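PDB 6GRH: microcin B17-processing protein McbD from Escherichia coli str. K-12 substr. MG1655, which is the YcaO-family component of the machinery that processes the inactive microcin B17 precursor McbA into the active antibiotic peptide. Local coordinates for residues D210-D215 / D301-T306; F214-P219 / A225-Y230. The protein carries 1 engineered substitution. One frame throughout, in Å; residues are numbered along the deposited sequence. Where two conformers were deposited one is given.

Contact 1 of 2, residues D210-D215 / D301-T306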
# COMPACT_ATOMS: atom_id res chain seq x y z
N ASP E 210 46.00 7.57 -16.30
CA ASP E 210 47.03 7.28 -15.29
C ASP E 210 46.88 8.17 -14.06
O ASP E 210 46.30 9.28 -14.15
CB ASP E 210 48.42 7.47 -15.87
CG ASP E 210 48.70 6.49 -16.97
OD1 ASP E 210 48.90 5.28 -16.67
OD2 ASP E 210 48.65 6.91 -18.15
N ILE E 211 47.38 7.67 -12.93
CA ILE E 211 47.35 8.42 -11.68
C ILE E 211 48.70 8.50 -10.99
O ILE E 211 49.55 7.61 -11.15
CB ILE E 211 46.33 7.85 -10.68
CG1 ILE E 211 46.70 6.42 -10.29
CG2 ILE E 211 44.92 7.91 -11.26
CD1 ILE E 211 45.96 5.91 -9.08
N ARG E 212 48.86 9.57 -10.21
CA ARG E 212 49.96 9.73 -9.29
C ARG E 212 49.39 10.13 -7.93
O ARG E 212 48.43 10.89 -7.85
CB ARG E 212 50.95 10.78 -9.80
CG ARG E 212 51.57 10.50 -11.18
CD ARG E 212 52.47 9.27 -11.26
NE ARG E 212 53.74 9.43 -10.54
CZ ARG E 212 54.78 10.17 -10.95
NH1 ARG E 212 54.74 10.83 -12.10
NH2 ARG E 212 55.88 10.26 -10.19
N ILE E 213 49.98 9.59 -6.87
CA ILE E 213 49.55 9.85 -5.50
C ILE E 213 50.77 10.33 -4.71
O ILE E 213 51.73 9.61 -4.57
CB ILE E 213 49.00 8.58 -4.84
CG1 ILE E 213 47.90 7.94 -5.69
CG2 ILE E 213 48.51 8.88 -3.42
CD1 ILE E 213 47.41 6.60 -5.18
N PHE E 214 50.69 11.54 -4.18
CA PHE E 214 51.76 12.14 -3.43
C PHE E 214 51.31 12.53 -2.02
O PHE E 214 50.22 13.06 -1.84
CB PHE E 214 52.25 13.39 -4.17
CG PHE E 214 52.83 13.12 -5.53
CD1 PHE E 214 53.85 12.20 -5.71
CD2 PHE E 214 52.39 13.84 -6.65
CE1 PHE E 214 54.40 11.97 -6.97
CE2 PHE E 214 52.95 13.62 -7.90
CZ PHE E 214 53.95 12.68 -8.06
N ASP E 215 52.15 12.26 -1.03
CA ASP E 215 52.03 12.86 0.29
C ASP E 215 52.70 14.25 0.22
O ASP E 215 53.92 14.33 0.11
CB ASP E 215 52.70 11.98 1.35
CG ASP E 215 52.51 12.49 2.78
OD1 ASP E 215 52.77 13.68 3.05
OD2 ASP E 215 52.10 11.69 3.65
N ASP E 301 52.56 18.82 -16.23
CA ASP E 301 53.20 19.95 -15.55
C ASP E 301 53.39 19.72 -14.04
O ASP E 301 54.46 20.04 -13.49
CB ASP E 301 52.44 21.24 -15.78
CG ASP E 301 52.99 22.38 -14.95
OD1 ASP E 301 54.11 22.87 -15.25
OD2 ASP E 301 52.32 22.75 -13.96
N LEU E 302 52.38 19.17 -13.37
CA LEU E 302 52.53 18.84 -11.94
C LEU E 302 53.53 17.71 -11.70
O LEU E 302 54.47 17.86 -10.91
CB LEU E 302 51.17 18.53 -11.28
CG LEU E 302 50.29 19.76 -10.99
CD1 LEU E 302 48.91 19.33 -10.55
CD2 LEU E 302 50.91 20.66 -9.94
N CYS E 303 53.37 16.59 -12.42
CA CYS E 303 54.14 15.37 -12.16
C CYS E 303 55.62 15.51 -12.51
O CYS E 303 56.47 15.08 -11.74
CB CYS E 303 53.57 14.18 -12.93
SG CYS E 303 51.91 13.74 -12.44
N GLU E 304 55.91 16.11 -13.66
CA GLU E 304 57.28 16.31 -14.11
C GLU E 304 58.08 17.34 -13.26
O GLU E 304 59.31 17.31 -13.27
CB GLU E 304 57.29 16.73 -15.58
CG GLU E 304 56.76 15.67 -16.55
CD GLU E 304 56.89 16.12 -18.00
OE1 GLU E 304 57.81 16.91 -18.30
OE2 GLU E 304 56.08 15.68 -18.85
N ASN E 305 57.38 18.23 -12.55
CA ASN E 305 58.03 19.20 -11.65
C ASN E 305 57.98 18.81 -10.16
O ASN E 305 58.35 19.62 -9.31
CB ASN E 305 57.42 20.59 -11.85
CG ASN E 305 57.89 21.23 -13.14
OD1 ASN E 305 58.99 21.80 -13.19
ND2 ASN E 305 57.07 21.13 -14.18
N THR E 306 57.54 17.59 -9.85
CA THR E 306 57.51 17.10 -8.47
C THR E 306 58.85 16.41 -8.07
O THR E 306 59.32 15.51 -8.76
CB THR E 306 56.33 16.16 -8.25
OG1 THR E 306 55.12 16.89 -8.50
CG2 THR E 306 56.31 15.60 -6.82
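Cys-303, near the end of helix 296-304, buries the most surface here, its sulfur lying against the aliphatic part of Arg-212. SG comes within 3.5 Å of Arg-212 CG, while the CB of Cys-303 lies 3.6 Å from Arg-212 NH1, so the arginine meets the cysteine at both the root and the end of its chain. This follows from the bends at chi2 (-65°) and chi3 (-70°), which fold the side chain back on itself. The guanidinium also lies against Phe-214, two residues along the same strand, with Phe-214 CZ 3.7 Å above its plane and displaced toward the rim. A salt bridge from Arg-212 NH2 to Glu-186 holds the charged end on its own sheet.

Phe-214 makes the second half of the contact. Thr-306 reaches it from the opposite direction and sets its methyl over the middle of the ring, CG2 being 4.0 Å from the ring centroid and only 11° off the normal, a CH-pi contact. The threonine hydroxyl is tied back to the helix end: OG1 donates to Leu-302 O at 2.7 Å, from above the carbonyl plane, and also forms a hydrogen bond with Tyr-177 OH, its strongest polar partner. These two bonds on OG1 would restrict rotation about chi1, consistent with CG2 staying over the phenyl face.

No hydrogen bond joins the segments; the last part of the helix and the turn after it meet the strand through side chains. Tyr-177 of helix 157-180 touches Phe-214 and Leu-302, and strand 182-187 runs beside 210-215 in the mixed sheet, placing Ala-183 against Thr-306.

Contact 2 of 2, residues F214-P219 / A225-Y230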
# COMPACT_ATOMS: atom_id res chain seq x y z
N PHE E 214 50.69 11.54 -4.18
CA PHE E 214 51.76 12.14 -3.43
C PHE E 214 51.31 12.53 -2.02
O PHE E 214 50.22 13.06 -1.84
CB PHE E 214 52.25 13.39 -4.17
CG PHE E 214 52.83 13.12 -5.53
CD1 PHE E 214 53.85 12.20 -5.71
CD2 PHE E 214 52.39 13.84 -6.65
CE1 PHE E 214 54.40 11.97 -6.97
CE2 PHE E 214 52.95 13.62 -7.90
CZ PHE E 214 53.95 12.68 -8.06
N ASP E 215 52.15 12.26 -1.03
CA ASP E 215 52.03 12.86 0.29
C ASP E 215 52.70 14.25 0.22
O ASP E 215 53.92 14.33 0.11
CB ASP E 215 52.70 11.98 1.35
CG ASP E 215 52.51 12.49 2.78
OD1 ASP E 215 52.77 13.68 3.05
OD2 ASP E 215 52.10 11.69 3.65
N ILE E 216 51.89 15.32 0.28
CA ILE E 216 52.39 16.70 0.22
C ILE E 216 52.28 17.43 1.56
O ILE E 216 52.41 18.65 1.59
CB ILE E 216 51.67 17.53 -0.88
CG1 ILE E 216 50.16 17.60 -0.63
CG2 ILE E 216 51.96 16.96 -2.26
CD1 ILE E 216 49.51 18.82 -1.26
N THR E 217 52.10 16.71 2.67
CA THR E 217 51.95 17.31 3.99
C THR E 217 53.02 18.38 4.26
O THR E 217 54.17 18.14 3.96
CB THR E 217 52.14 16.23 5.06
OG1 THR E 217 51.38 15.08 4.68
CG2 THR E 217 51.71 16.74 6.44
N LEU E 218 52.64 19.53 4.83
CA LEU E 218 53.62 20.54 5.25
C LEU E 218 54.77 19.84 5.97
O LEU E 218 54.50 18.99 6.82
CB LEU E 218 53.03 21.55 6.22
CG LEU E 218 52.14 22.66 5.67
CD1 LEU E 218 51.76 23.58 6.80
CD2 LEU E 218 52.85 23.43 4.58
N PRO E 219 56.03 20.14 5.59
CA PRO E 219 57.20 19.47 6.21
C PRO E 219 57.21 19.54 7.74
O PRO E 219 56.97 20.60 8.33
CB PRO E 219 58.37 20.23 5.62
CG PRO E 219 57.88 20.52 4.24
CD PRO E 219 56.43 20.88 4.39
N ALA E 225 48.59 14.86 4.28
CA ALA E 225 47.83 15.50 3.21
C ALA E 225 48.15 14.73 1.95
O ALA E 225 49.29 14.72 1.51
CB ALA E 225 48.22 16.95 3.05
N VAL E 226 47.17 14.05 1.40
CA VAL E 226 47.41 13.21 0.24
C VAL E 226 46.78 13.82 -0.99
O VAL E 226 45.58 14.10 -0.99
CB VAL E 226 46.90 11.78 0.48
CG1 VAL E 226 47.04 10.93 -0.78
CG2 VAL E 226 47.70 11.14 1.62
N LEU E 227 47.59 14.03 -2.04
CA LEU E 227 47.15 14.63 -3.29
C LEU E 227 47.09 13.51 -4.30
O LEU E 227 48.09 12.83 -4.51
CB LEU E 227 48.15 15.68 -3.77
CG LEU E 227 47.81 16.44 -5.06
CD1 LEU E 227 46.58 17.29 -4.91
CD2 LEU E 227 49.01 17.27 -5.49
N THR E 228 45.92 13.31 -4.89
CA THR E 228 45.74 12.34 -5.97
C THR E 228 45.63 13.14 -7.26
O THR E 228 44.95 14.18 -7.30
CB THR E 228 44.49 11.46 -5.77
OG1 THR E 228 43.44 12.24 -5.18
CG2 THR E 228 44.78 10.26 -4.88
N LEU E 229 46.30 12.67 -8.31
CA LEU E 229 46.34 13.34 -9.60
C LEU E 229 45.98 12.34 -10.67
O LEU E 229 46.41 11.18 -10.61
CB LEU E 229 47.75 13.88 -9.85
CG LEU E 229 48.20 15.02 -8.96
CD1 LEU E 229 49.64 15.39 -9.30
CD2 LEU E 229 47.30 16.24 -9.09
N TYR E 230 45.21 12.79 -11.65
CA TYR E 230 44.76 11.97 -12.76
C TYR E 230 44.96 12.76 -14.04
O TYR E 230 44.70 13.97 -14.07
CB TYR E 230 43.27 11.65 -12.64
CG TYR E 230 42.68 11.03 -13.89
CD1 TYR E 230 42.88 9.68 -14.17
CD2 TYR E 230 41.94 11.78 -14.80
CE1 TYR E 230 42.36 9.10 -15.31
CE2 TYR E 230 41.42 11.21 -15.94
CZ TYR E 230 41.63 9.86 -16.19
OH TYR E 230 41.11 9.26 -17.30
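Phe-214 and Leu-227 form an antiparallel hydrogen-bonded pair in the beta hairpin of strands 210-215 and 224-231. Both bonds of the pair are nearly straight: Phe-214 N to Leu-227 O is 2.9 Å, and Leu-227 N to Phe-214 O is 2.8 Å. Asp-215 and Val-226 follow as a non-hydrogen-bonded pair, with side chains on the other face of the sheet.

On the Phe-214 face, Leu-229 crosses the phenylalanine side chain at about a right angle and brings CD1 to the ring edge, 4.0 Å from CE2. Ile-216 has CG1 between its backbone N and carbonyl carbon (chi1 60°), and this branch lies obliquely across Leu-227, with CG1 4.2 Å from both Leu-227 CB and Ala-225 CB. Tyr-177 of helix 157-180 packs on Ile-216 and Leu-227.

One more backbone bond, Ile-216 N to Ala-225 O at 2.9 Å and more bent, follows the pairs; the Thr-217 side chain takes the next place. Asp-215 OD1 accepts from Thr-217 N in an Asx turn and from Thr-217 OG1, both from one face of the carboxylate plane; Asn-184 ND2 is a further donor. Having given its proton to OD1, Thr-217 OG1 receives Ala-225 N at 2.8 Å, with an N-H...O angle of 166°.

In the fold
Contacts 1 and 2 have centres 9 Å apart and share strand 210-215, and Phe-214 takes part in both. It joins them most directly, since its backbone pairs within the hairpin while its ring extends to the segment 301-306. The pairing also continues back along the strand: Arg-212 O lies 2.8 Å from Leu-229 N, a probable hydrogen bond, so the backbone carrying the arginine of contact 1 is paired with the second strand of contact 2. On the face opposite Arg-212 and Phe-214, Ile-213 CG2 packs 3.7 Å from Val-226 CG1. Both contacts belong to the YcaO domain; contact 2 is wholly buried, whereas contact 1 is only partly so.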